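Local coordinates for fructose-bisphosphate aldolase (PDB 4MOZ), which belongs to the DeoC/LacD aldolase family and folds as a TIM barrel, eight parallel strands closed into a ring with helices around it, at residues 14-19 against 167-171; 39-43 against 68-72; 50-54 against 271-275; 99-103 against 172-176. All blocks are in the same frame, centred on the assembly; numbering follows the deposited sequence.

In the fold
Contacts 2 and 4 lie in the core on the two sides of the barrel wall, contact 4 inside it and contact 2 between strand and helix outside. Both are mainly apolar, the exception being Lys102, laid over Trp176 in contact 4. Leu39 joins the two, touching both Leu100 and Trp176. Contact 3 packs against contact 2 through Ile71, Leu68, Ile273 and His274, but is partly polar, with a ring stack beside a salt bridge and a water. Contact 1, about 35 Å from contact 3 centre to centre, is far from the barrel centre yet mostly buried; there the N-terminal segment meets a helix end, and Asp14 also makes a salt bridge to Arg84 of another subunit.

Contact 1 (14-19 against 167-171); sequences DVLADA and HEEGL
His167 sets the edge of its imidazole against the carboxylate of Asp14, the two planes standing 79° apart. With CG between backbone N and carbonyl carbon (chi1 59°), Asp14 turns its carboxylate to the ring. His167 ND1 donates to Asp14 OD2 over 2.8 Å in an almost straight bond (173°) that lies in the ring plane but meets the oxygen from above the plane of the carboxylate. OD2 is shared with Arg84 of the second subunit, and NE2 of the ring bonds to Asp207, which would hold the imidazole against rotation. Next along the chain, Val15 brings CG2 to 3.7 Å from His167 CB, while its CA points a hydrogen at His167 O, 3.4 Å away. That same oxygen accepts the amide of Gly170, part of the Schellman motif that ends helix 152-168 just ahead of strand 172-177; Gly170 takes the positive phi the turn needs. Over this helix end sits Ala19, with CB 3.4 Å from Glu168 O. Water 1 donates to Glu168 O and to OD1 of the exposed Asp18, bridging them. Leu16 runs alongside Glu168, its CD1 3.7 Å from Glu168 CG, and also packs on Ala130 of the second subunit.

Contact 2 (39-43 against 68-72); sequences LFACD and LFKIA
The first strand of the TIM barrel and helix 66-74, which comes after the short helix 44-47 and a long loop, form a beta-alpha unit in which the chain returns outside the sheet, and this contact is their seam. The axes of strand 39-41 and helix 68-72 run nearly antiparallel, at 168°, with a closest approach of 10.4 Å that leaves room for one layer of side chains. Phe40 contributes the largest share of the strand's side. With CG anti to the backbone N (chi1 178°), its ring reaches straight out to the helix. One corner, CE2, comes within 3.4 Å of Leu68 O, so that the edge of the ring faces the carbonyl oxygen in its plane; this oxygen also accepts the amide of Ala72 in the ordinary helical bond. Ile71 crosses the phenyl side chain at about a right angle and places CG2 3.7 Å from Phe40 CE2. Farther toward the base of the ring, Phe40 CD2 meets the methyl of Ala72 at 4.1 Å. Cys42, two residues on, lays SG over one face of the Phe40 ring and touches Leu68 with the same atom, SG to CB 3.9 Å, while Cys42 CB lies near Leu68 CD1. Around this layer, Phe40 is hydrogen-bonded through its backbone to strand 79-82 and its ring leans on Ile273 of helix 271-274, whereas Ile71 touches Ile273 and His274 of that short helix and also Leu278, Ala281 and Thr285 of helix 278-294.

Contact 3 (50-54 against 271-275); sequences NGDFY and RNIHQ
Phe53 and His274 form the tightly packed half of this contact, an offset stack with planes 5° from parallel and ring centroids 4.4 Å apart. Their closest atoms, Phe53 CE2 and His274 CE1, are separated by 3.4 Å, each lying over the rim of the other ring. CG of His274 sits between the backbone N and carbonyl carbon (chi1 64°), which folds the imidazole back over its own helix, and Arg271 CA lies against the face away from Phe53. The ring is thus sandwiched, and its rotation is further set by a hydrogen bond from ND1 to Asp62 and a weak one between NE2 and Gln44. Its edge is turned to Asp52 O, which Gln275 NE2 also reaches, donating over 3.1 Å. The other half is looser and wetter. The extended Arg271 side chain brings NH2 to 3.2 Å from Asp52 OD1, a salt bridge made in the guanidinium plane but from above the carboxylate, the two planes being almost perpendicular. Water 2 donates to Asp52 OD1 and accepts from Gln275 NE2, adding a water-mediated link between the two segments on this partly exposed side. Asp52 OD2 is held by His48, so the carboxylate is gripped at both oxygens. Such a meeting belongs to the end of a TIM barrel where the strands' C-termini lie: the loop between helices 44-47 and 66-74, which follow the first strand, packs against the short helix after the eighth.

Contact 4 (99-103 against 172-176); sequences YLVKM and IVVLW
Strands 99-102 and 172-176, the third and fifth of the eight-stranded barrel, cross at -50° with axes 8.6 Å apart at closest, because strand 138-145 runs between them in the sheet. In this TIM barrel they therefore meet through side chains that fill the interior, with no backbone bond across. Leu100 supplies much of the filling. Its CG is anti to the backbone N (chi1 -169°), and from there the two methyls part: CD1 rests against Val174 CG2 at 3.9 Å and Ile172 CD1 at 4.2 Å, while CD2 comes up to the edge of the Trp176 indole, in its plane, 3.7 Å from CH2. Trp176 approaches from the opposite direction, so the methyl meets the outer edge of the six-membered ring. The face of that indole is taken by Lys102. Bent at chi2 and again near its end, the lysine side chain lays CE over the six-membered ring, 4.1 Å from the centroid, as a CH-pi contact. The ammonium itself stands farther off, and any cation-pi attraction is at most weak; NZ is hydrogen-bonded instead to Thr144 OG1 and to the carbonyl oxygen of Asn104.

Contact 1 (14-19 against 167-171)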
loop_
_atom_site.group_PDB
_atom_site.type_symbol
_atom_site.label_atom_id
_atom_site.label_comp_id
_atom_site.label_asym_id
_atom_site.label_seq_id
_atom_site.Cartn_x
_atom_site.Cartn_y
_atom_site.Cartn_z
ATOM N N ASP C 14 3.091 -23.315 -15.603
ATOM C CA ASP C 14 3.717 -22.192 -14.898
ATOM C C ASP C 14 4.993 -22.604 -14.156
ATOM O O ASP C 14 5.657 -21.769 -13.536
ATOM C CB ASP C 14 2.722 -21.486 -13.959
ATOM C CG ASP C 14 2.128 -22.415 -12.907
ATOM O OD1 ASP C 14 2.229 -23.647 -13.059
ATOM O OD2 ASP C 14 1.547 -21.910 -11.920
ATOM N N VAL C 15 5.326 -23.892 -14.215
ATOM C CA VAL C 15 6.622 -24.375 -13.739
ATOM C C VAL C 15 7.592 -24.286 -14.908
ATOM O O VAL C 15 7.479 -25.038 -15.880
ATOM C CB VAL C 15 6.554 -25.824 -13.212
ATOM C CG1 VAL C 15 7.943 -26.321 -12.829
ATOM C CG2 VAL C 15 5.604 -25.928 -12.029
ATOM N N LEU C 16 8.541 -23.362 -14.809
ATOM C CA LEU C 16 9.422 -23.026 -15.926
ATOM C C LEU C 16 10.402 -24.150 -16.236
ATOM O O LEU C 16 10.664 -25.007 -15.385
ATOM C CB LEU C 16 10.166 -21.712 -15.651
ATOM C CG LEU C 16 9.337 -20.515 -15.151
ATOM C CD1 LEU C 16 10.235 -19.324 -14.860
ATOM C CD2 LEU C 16 8.236 -20.128 -16.132
ATOM N N ALA C 17 10.932 -24.136 -17.458
ATOM C CA ALA C 17 11.838 -25.178 -17.946
ATOM C C ALA C 17 12.964 -25.527 -16.966
ATOM O O ALA C 17 13.209 -26.704 -16.693
ATOM C CB ALA C 17 12.410 -24.791 -19.307
ATOM N N ASP C 18 13.632 -24.509 -16.425
ATOM C CA ASP C 18 14.769 -24.738 -15.529
ATOM C C ASP C 18 14.372 -25.033 -14.075
ATOM O O ASP C 18 15.236 -25.160 -13.204
ATOM C CB ASP C 18 15.774 -23.576 -15.609
ATOM C CG ASP C 18 15.216 -22.261 -15.065
ATOM O OD1 ASP C 18 13.990 -22.153 -14.829
ATOM O OD2 ASP C 18 16.016 -21.320 -14.876
ATOM N N ALA C 19 13.069 -25.144 -13.821
ATOM C CA ALA C 19 12.567 -25.507 -12.492
ATOM C C ALA C 19 11.856 -26.865 -12.493
ATOM O O ALA C 19 11.468 -27.376 -11.436
ATOM C CB ALA C 19 11.642 -24.420 -11.961
ATOM N N HIS C 167 5.874 -21.811 -8.214
ATOM C CA HIS C 167 6.053 -22.672 -9.375
ATOM C C HIS C 167 7.213 -22.257 -10.220
ATOM O O HIS C 167 7.847 -23.094 -10.860
ATOM C CB HIS C 167 4.770 -22.774 -10.183
ATOM C CG HIS C 167 3.731 -23.651 -9.534
ATOM N ND1 HIS C 167 2.435 -23.625 -9.887
ATOM C CD2 HIS C 167 3.841 -24.583 -8.500
ATOM C CE1 HIS C 167 1.749 -24.506 -9.132
ATOM N NE2 HIS C 167 2.612 -25.091 -8.284
ATOM N N GLU C 168 7.515 -20.964 -10.202
ATOM C CA GLU C 168 8.715 -20.427 -10.835
ATOM C C GLU C 168 9.963 -21.054 -10.201
ATOM O O GLU C 168 10.980 -21.237 -10.869
ATOM C CB GLU C 168 8.735 -18.902 -10.682
ATOM C CG GLU C 168 9.888 -18.196 -11.372
ATOM C CD GLU C 168 9.921 -16.697 -11.115
ATOM O OE1 GLU C 168 9.053 -16.177 -10.374
ATOM O OE2 GLU C 168 10.826 -16.035 -11.661
ATOM N N GLU C 169 9.858 -21.395 -8.917
ATOM C CA GLU C 169 10.966 -21.967 -8.154
ATOM C C GLU C 169 10.922 -23.490 -8.069
ATOM O O GLU C 169 11.813 -24.103 -7.487
ATOM C CB GLU C 169 11.002 -21.379 -6.737
ATOM C CG GLU C 169 11.459 -19.929 -6.665
ATOM C CD GLU C 169 12.865 -19.715 -7.208
ATOM O OE1 GLU C 169 13.716 -20.625 -7.079
ATOM O OE2 GLU C 169 13.118 -18.625 -7.763
ATOM N N GLY C 170 9.887 -24.099 -8.639
ATOM C CA GLY C 170 9.724 -25.553 -8.575
ATOM C C GLY C 170 9.243 -26.067 -7.225
ATOM O O GLY C 170 9.472 -27.228 -6.878
ATOM N N LEU C 171 8.578 -25.201 -6.464
ATOM C CA LEU C 171 7.981 -25.581 -5.187
ATOM C C LEU C 171 6.523 -25.943 -5.397
ATOM O O LEU C 171 5.844 -25.341 -6.231
ATOM C CB LEU C 171 8.077 -24.429 -4.184
ATOM C CG LEU C 171 9.470 -24.002 -3.721
ATOM C CD1 LEU C 171 9.401 -22.637 -3.054
ATOM C CD2 LEU C 171 10.086 -25.035 -2.784
HETATM O O HOH W 1 13.124 -20.480 -12.440
#

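Contact 2 (39-43 against 68-72)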
loop_
_atom_site.group_PDB
_atom_site.type_symbol
_atom_site.label_atom_id
_atom_site.label_comp_id
_atom_site.label_asym_id
_atom_site.label_seq_id
_atom_site.Cartn_x
_atom_site.Cartn_y
_atom_site.Cartn_z
ATOM N N LEU C 39 -0.281 -34.826 4.939
ATOM C CA LEU C 39 0.214 -33.568 5.495
ATOM C C LEU C 39 0.075 -33.525 7.015
ATOM O O LEU C 39 -1.027 -33.662 7.556
ATOM C CB LEU C 39 -0.503 -32.372 4.846
ATOM C CG LEU C 39 -0.048 -30.958 5.246
ATOM C CD1 LEU C 39 -0.133 -29.999 4.069
ATOM C CD2 LEU C 39 -0.823 -30.411 6.443
ATOM N N PHE C 40 1.202 -33.333 7.692
ATOM C CA PHE C 40 1.219 -33.146 9.136
ATOM C C PHE C 40 1.232 -31.642 9.429
ATOM O O PHE C 40 2.239 -30.953 9.211
ATOM C CB PHE C 40 2.421 -33.880 9.744
ATOM C CG PHE C 40 2.577 -33.712 11.237
ATOM C CD1 PHE C 40 1.466 -33.641 12.080
ATOM C CD2 PHE C 40 3.849 -33.666 11.804
ATOM C CE1 PHE C 40 1.622 -33.496 13.448
ATOM C CE2 PHE C 40 4.012 -33.527 13.178
ATOM C CZ PHE C 40 2.896 -33.442 14.000
ATOM N N ALA C 41 0.088 -31.144 9.903
ATOM C CA ALA C 41 -0.112 -29.721 10.155
ATOM C C ALA C 41 0.416 -29.303 11.529
ATOM O O ALA C 41 -0.024 -29.813 12.563
ATOM C CB ALA C 41 -1.587 -29.362 10.007
ATOM N N CYS C 42 1.363 -28.369 11.520
ATOM C CA CYS C 42 2.009 -27.882 12.740
ATOM C C CYS C 42 1.992 -26.355 12.812
ATOM O O CYS C 42 2.914 -25.740 13.347
ATOM C CB CYS C 42 3.456 -28.384 12.802
ATOM S SG CYS C 42 3.627 -30.181 12.869
ATOM N N ASP C 43 0.934 -25.752 12.280
ATOM C CA ASP C 43 0.828 -24.300 12.179
ATOM C C ASP C 43 -0.113 -23.691 13.224
ATOM O O ASP C 43 -0.283 -22.471 13.275
ATOM C CB ASP C 43 0.364 -23.914 10.772
ATOM C CG ASP C 43 -1.045 -24.416 10.458
ATOM O OD1 ASP C 43 -1.337 -25.605 10.719
ATOM O OD2 ASP C 43 -1.858 -23.620 9.941
ATOM N N LEU C 68 6.691 -31.636 17.999
ATOM C CA LEU C 68 6.229 -31.661 16.608
ATOM C C LEU C 68 7.295 -32.208 15.665
ATOM O O LEU C 68 6.995 -32.992 14.763
ATOM C CB LEU C 68 5.782 -30.266 16.154
ATOM C CG LEU C 68 4.755 -29.534 17.032
ATOM C CD1 LEU C 68 4.573 -28.094 16.580
ATOM C CD2 LEU C 68 3.419 -30.259 17.055
ATOM N N PHE C 69 8.541 -31.802 15.884
ATOM C CA PHE C 69 9.639 -32.226 15.023
ATOM C C PHE C 69 10.052 -33.674 15.280
ATOM O O PHE C 69 10.475 -34.374 14.357
ATOM C CB PHE C 69 10.823 -31.270 15.154
ATOM C CG PHE C 69 10.574 -29.919 14.534
ATOM C CD1 PHE C 69 9.925 -28.912 15.254
ATOM C CD2 PHE C 69 10.979 -29.653 13.227
ATOM C CE1 PHE C 69 9.688 -27.670 14.684
ATOM C CE2 PHE C 69 10.746 -28.413 12.655
ATOM C CZ PHE C 69 10.102 -27.418 13.384
ATOM N N LYS C 70 9.915 -34.120 16.528
ATOM C CA LYS C 70 10.169 -35.510 16.889
ATOM C C LYS C 70 9.158 -36.432 16.209
ATOM O O LYS C 70 9.524 -37.495 15.711
ATOM C CB LYS C 70 10.117 -35.704 18.407
ATOM C CG LYS C 70 11.276 -35.087 19.180
ATOM C CD LYS C 70 11.128 -35.407 20.662
ATOM C CE LYS C 70 12.079 -34.603 21.533
ATOM N NZ LYS C 70 13.452 -35.165 21.530
ATOM N N ILE C 71 7.893 -36.010 16.195
ATOM C CA ILE C 71 6.818 -36.745 15.526
ATOM C C ILE C 71 7.079 -36.851 14.024
ATOM O O ILE C 71 7.009 -37.938 13.453
ATOM C CB ILE C 71 5.438 -36.102 15.776
ATOM C CG1 ILE C 71 5.061 -36.199 17.257
ATOM C CG2 ILE C 71 4.370 -36.787 14.935
ATOM C CD1 ILE C 71 3.917 -35.296 17.669
ATOM N N ALA C 72 7.394 -35.724 13.396
ATOM C CA ALA C 72 7.680 -35.687 11.966
ATOM C C ALA C 72 8.861 -36.581 11.598
ATOM O O ALA C 72 8.882 -37.178 10.518
ATOM C CB ALA C 72 7.944 -34.257 11.522
#

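Contact 3 (50-54 against 271-275)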
loop_
_atom_site.group_PDB
_atom_site.type_symbol
_atom_site.label_atom_id
_atom_site.label_comp_id
_atom_site.label_asym_id
_atom_site.label_seq_id
_atom_site.Cartn_x
_atom_site.Cartn_y
_atom_site.Cartn_z
ATOM N N ASN C 50 -2.061 -21.196 22.249
ATOM C CA ASN C 50 -1.612 -22.366 22.996
ATOM C C ASN C 50 -2.757 -23.335 23.300
ATOM O O ASN C 50 -2.575 -24.318 24.020
ATOM C CB ASN C 50 -0.887 -21.945 24.284
ATOM C CG ASN C 50 0.176 -22.944 24.711
ATOM O OD1 ASN C 50 0.881 -23.513 23.875
ATOM N ND2 ASN C 50 0.299 -23.163 26.023
ATOM N N GLY C 51 -3.930 -23.055 22.733
ATOM C CA GLY C 51 -5.131 -23.870 22.942
ATOM C C GLY C 51 -5.029 -25.331 22.524
ATOM O O GLY C 51 -5.613 -26.204 23.164
ATOM N N ASP C 52 -4.289 -25.603 21.452
ATOM C CA ASP C 52 -4.123 -26.974 20.974
ATOM C C ASP C 52 -2.925 -27.706 21.581
ATOM O O ASP C 52 -2.705 -28.881 21.277
ATOM C CB ASP C 52 -4.011 -27.003 19.444
ATOM C CG ASP C 52 -5.245 -26.454 18.754
ATOM O OD1 ASP C 52 -6.357 -26.542 19.323
ATOM O OD2 ASP C 52 -5.096 -25.936 17.627
ATOM N N PHE C 53 -2.156 -27.031 22.434
ATOM C CA PHE C 53 -0.874 -27.584 22.885
ATOM C C PHE C 53 -0.730 -27.766 24.395
ATOM O O PHE C 53 0.231 -28.382 24.851
ATOM C CB PHE C 53 0.284 -26.757 22.323
ATOM C CG PHE C 53 0.312 -26.716 20.825
ATOM C CD1 PHE C 53 -0.453 -25.783 20.124
ATOM C CD2 PHE C 53 1.084 -27.622 20.110
ATOM C CE1 PHE C 53 -0.445 -25.755 18.737
ATOM C CE2 PHE C 53 1.104 -27.593 18.722
ATOM C CZ PHE C 53 0.338 -26.660 18.034
ATOM N N TYR C 54 -1.681 -27.232 25.157
ATOM C CA TYR C 54 -1.689 -27.361 26.615
ATOM C C TYR C 54 -3.118 -27.277 27.132
ATOM O O TYR C 54 -3.887 -26.421 26.703
ATOM C CB TYR C 54 -0.823 -26.277 27.271
ATOM C CG TYR C 54 -0.795 -26.339 28.789
ATOM C CD1 TYR C 54 0.108 -27.168 29.455
ATOM C CD2 TYR C 54 -1.673 -25.568 29.560
ATOM C CE1 TYR C 54 0.137 -27.232 30.842
ATOM C CE2 TYR C 54 -1.651 -25.625 30.948
ATOM C CZ TYR C 54 -0.742 -26.458 31.584
ATOM O OH TYR C 54 -0.708 -26.522 32.961
ATOM N N ARG C 271 -3.798 -31.468 15.289
ATOM C CA ARG C 271 -3.882 -31.720 16.729
ATOM C C ARG C 271 -4.220 -33.157 17.107
ATOM O O ARG C 271 -3.806 -33.629 18.167
ATOM C CB ARG C 271 -4.825 -30.726 17.419
ATOM C CG ARG C 271 -6.276 -30.816 16.993
ATOM C CD ARG C 271 -7.002 -29.536 17.351
ATOM N NE ARG C 271 -8.262 -29.413 16.626
ATOM C CZ ARG C 271 -9.001 -28.309 16.579
ATOM N NH1 ARG C 271 -10.133 -28.305 15.887
ATOM N NH2 ARG C 271 -8.614 -27.207 17.216
ATOM N N ASN C 272 -4.950 -33.859 16.243
ATOM C CA ASN C 272 -5.264 -35.260 16.496
ATOM C C ASN C 272 -3.993 -36.096 16.656
ATOM O O ASN C 272 -3.971 -37.068 17.410
ATOM C CB ASN C 272 -6.160 -35.840 15.402
ATOM C CG ASN C 272 -6.956 -37.046 15.879
ATOM O OD1 ASN C 272 -7.032 -37.329 17.078
ATOM N ND2 ASN C 272 -7.559 -37.762 14.942
ATOM N N ILE C 273 -2.935 -35.698 15.956
ATOM C CA ILE C 273 -1.634 -36.328 16.123
ATOM C C ILE C 273 -0.894 -35.775 17.347
ATOM O O ILE C 273 -0.601 -36.522 18.289
ATOM C CB ILE C 273 -0.750 -36.169 14.866
ATOM C CG1 ILE C 273 -1.341 -36.950 13.687
ATOM C CG2 ILE C 273 0.669 -36.629 15.157
ATOM C CD1 ILE C 273 -0.762 -36.563 12.335
ATOM N N HIS C 274 -0.609 -34.470 17.342
ATOM C CA HIS C 274 0.336 -33.909 18.306
ATOM C C HIS C 274 -0.136 -33.798 19.732
ATOM O O HIS C 274 0.690 -33.701 20.630
ATOM C CB HIS C 274 0.975 -32.604 17.809
ATOM C CG HIS C 274 0.004 -31.456 17.626
ATOM N ND1 HIS C 274 -0.636 -30.868 18.660
ATOM C CD2 HIS C 274 -0.389 -30.768 16.477
ATOM C CE1 HIS C 274 -1.414 -29.874 18.196
ATOM N NE2 HIS C 274 -1.262 -29.814 16.858
ATOM N N GLN C 275 -1.448 -33.846 19.964
ATOM C CA GLN C 275 -1.981 -33.851 21.342
ATOM C C GLN C 275 -1.740 -35.168 22.098
ATOM O O GLN C 275 -1.945 -35.241 23.314
ATOM C CB GLN C 275 -3.463 -33.479 21.367
ATOM C CG GLN C 275 -3.715 -32.023 21.013
ATOM C CD GLN C 275 -5.182 -31.648 20.991
ATOM O OE1 GLN C 275 -6.063 -32.502 21.086
ATOM N NE2 GLN C 275 -5.452 -30.357 20.862
HETATM O O HOH W 2 -7.639 -28.641 20.874
#

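Contact 4 (99-103 against 172-176)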
loop_
_atom_site.group_PDB
_atom_site.type_symbol
_atom_site.label_atom_id
_atom_site.label_comp_id
_atom_site.label_asym_id
_atom_site.label_seq_id
_atom_site.Cartn_x
_atom_site.Cartn_y
_atom_site.Cartn_z
ATOM N N TYR C 99 9.698 -30.244 4.410
ATOM C CA TYR C 99 9.047 -29.073 5.001
ATOM C C TYR C 99 8.183 -28.306 4.011
ATOM O O TYR C 99 8.597 -28.029 2.881
ATOM C CB TYR C 99 10.074 -28.134 5.647
ATOM C CG TYR C 99 10.743 -28.723 6.870
ATOM C CD1 TYR C 99 10.063 -28.805 8.091
ATOM C CD2 TYR C 99 12.055 -29.200 6.809
ATOM C CE1 TYR C 99 10.671 -29.349 9.210
ATOM C CE2 TYR C 99 12.675 -29.745 7.924
ATOM C CZ TYR C 99 11.981 -29.817 9.122
ATOM O OH TYR C 99 12.592 -30.358 10.233
ATOM N N LEU C 100 6.970 -27.984 4.456
ATOM C CA LEU C 100 6.084 -27.085 3.741
ATOM C C LEU C 100 5.939 -25.825 4.590
ATOM O O LEU C 100 5.411 -25.879 5.710
ATOM C CB LEU C 100 4.720 -27.735 3.529
ATOM C CG LEU C 100 3.762 -27.021 2.570
ATOM C CD1 LEU C 100 3.819 -27.662 1.195
ATOM C CD2 LEU C 100 2.342 -27.081 3.104
ATOM N N VAL C 101 6.416 -24.699 4.065
ATOM C CA VAL C 101 6.380 -23.438 4.804
ATOM C C VAL C 101 5.020 -22.753 4.670
ATOM O O VAL C 101 4.611 -22.347 3.575
ATOM C CB VAL C 101 7.519 -22.486 4.383
ATOM C CG1 VAL C 101 7.460 -21.191 5.186
ATOM C CG2 VAL C 101 8.871 -23.165 4.575
ATOM N N LYS C 102 4.321 -22.648 5.796
ATOM C CA LYS C 102 3.029 -21.983 5.844
ATOM C C LYS C 102 3.244 -20.470 5.828
ATOM O O LYS C 102 3.709 -19.890 6.807
ATOM C CB LYS C 102 2.239 -22.438 7.078
ATOM C CG LYS C 102 0.845 -21.842 7.211
ATOM C CD LYS C 102 -0.016 -22.118 5.986
ATOM C CE LYS C 102 -1.495 -22.073 6.330
ATOM N NZ LYS C 102 -1.925 -20.705 6.733
HETATM N N MSE C 103 2.898 -19.850 4.702
HETATM C CA MSE C 103 3.241 -18.454 4.410
HETATM C C MSE C 103 2.438 -17.417 5.192
HETATM O O MSE C 103 2.945 -16.334 5.476
HETATM C CB MSE C 103 3.086 -18.174 2.915
HETATM C CG MSE C 103 3.995 -18.996 2.041
HETATM SE SE MSE C 103 5.880 -18.676 2.401
HETATM C CE MSE C 103 6.021 -16.842 1.737
ATOM N N ILE C 172 6.034 -26.926 -4.647
ATOM C CA ILE C 172 4.613 -27.252 -4.696
ATOM C C ILE C 172 3.826 -26.255 -3.842
ATOM O O ILE C 172 4.402 -25.560 -3.001
ATOM C CB ILE C 172 4.310 -28.718 -4.295
ATOM C CG1 ILE C 172 4.510 -28.937 -2.795
ATOM C CG2 ILE C 172 5.146 -29.697 -5.124
ATOM C CD1 ILE C 172 3.661 -30.054 -2.227
ATOM N N VAL C 173 2.518 -26.168 -4.076
ATOM C CA VAL C 173 1.677 -25.245 -3.323
ATOM C C VAL C 173 0.409 -25.914 -2.811
ATOM O O VAL C 173 -0.362 -26.484 -3.585
ATOM C CB VAL C 173 1.287 -24.005 -4.154
ATOM C CG1 VAL C 173 0.469 -23.033 -3.311
ATOM C CG2 VAL C 173 2.527 -23.310 -4.700
ATOM N N VAL C 174 0.207 -25.828 -1.501
ATOM C CA VAL C 174 -1.020 -26.285 -0.860
ATOM C C VAL C 174 -1.788 -25.056 -0.368
ATOM O O VAL C 174 -1.253 -24.243 0.389
ATOM C CB VAL C 174 -0.739 -27.222 0.339
ATOM C CG1 VAL C 174 -2.042 -27.729 0.948
ATOM C CG2 VAL C 174 0.154 -28.391 -0.073
ATOM N N LEU C 175 -3.036 -24.920 -0.805
ATOM C CA LEU C 175 -3.892 -23.858 -0.308
ATOM C C LEU C 175 -4.930 -24.413 0.656
ATOM O O LEU C 175 -5.633 -25.369 0.332
ATOM C CB LEU C 175 -4.580 -23.125 -1.462
ATOM C CG LEU C 175 -3.697 -22.371 -2.463
ATOM C CD1 LEU C 175 -4.558 -21.761 -3.560
ATOM C CD2 LEU C 175 -2.859 -21.297 -1.779
ATOM N N TRP C 176 -4.998 -23.834 1.849
ATOM C CA TRP C 176 -6.111 -24.073 2.753
ATOM C C TRP C 176 -7.184 -23.121 2.350
ATOM O O TRP C 176 -6.954 -21.919 2.296
ATOM C CB TRP C 176 -5.718 -23.758 4.183
ATOM C CG TRP C 176 -4.890 -24.799 4.882
ATOM C CD1 TRP C 176 -5.269 -25.594 5.958
ATOM C CD2 TRP C 176 -3.490 -25.165 4.608
ATOM N NE1 TRP C 176 -4.242 -26.414 6.346
ATOM C CE2 TRP C 176 -3.145 -26.207 5.581
ATOM C CE3 TRP C 176 -2.532 -24.756 3.688
ATOM C CZ2 TRP C 176 -1.885 -26.797 5.613
ATOM C CZ3 TRP C 176 -1.270 -25.361 3.721
ATOM C CH2 TRP C 176 -0.952 -26.356 4.667
#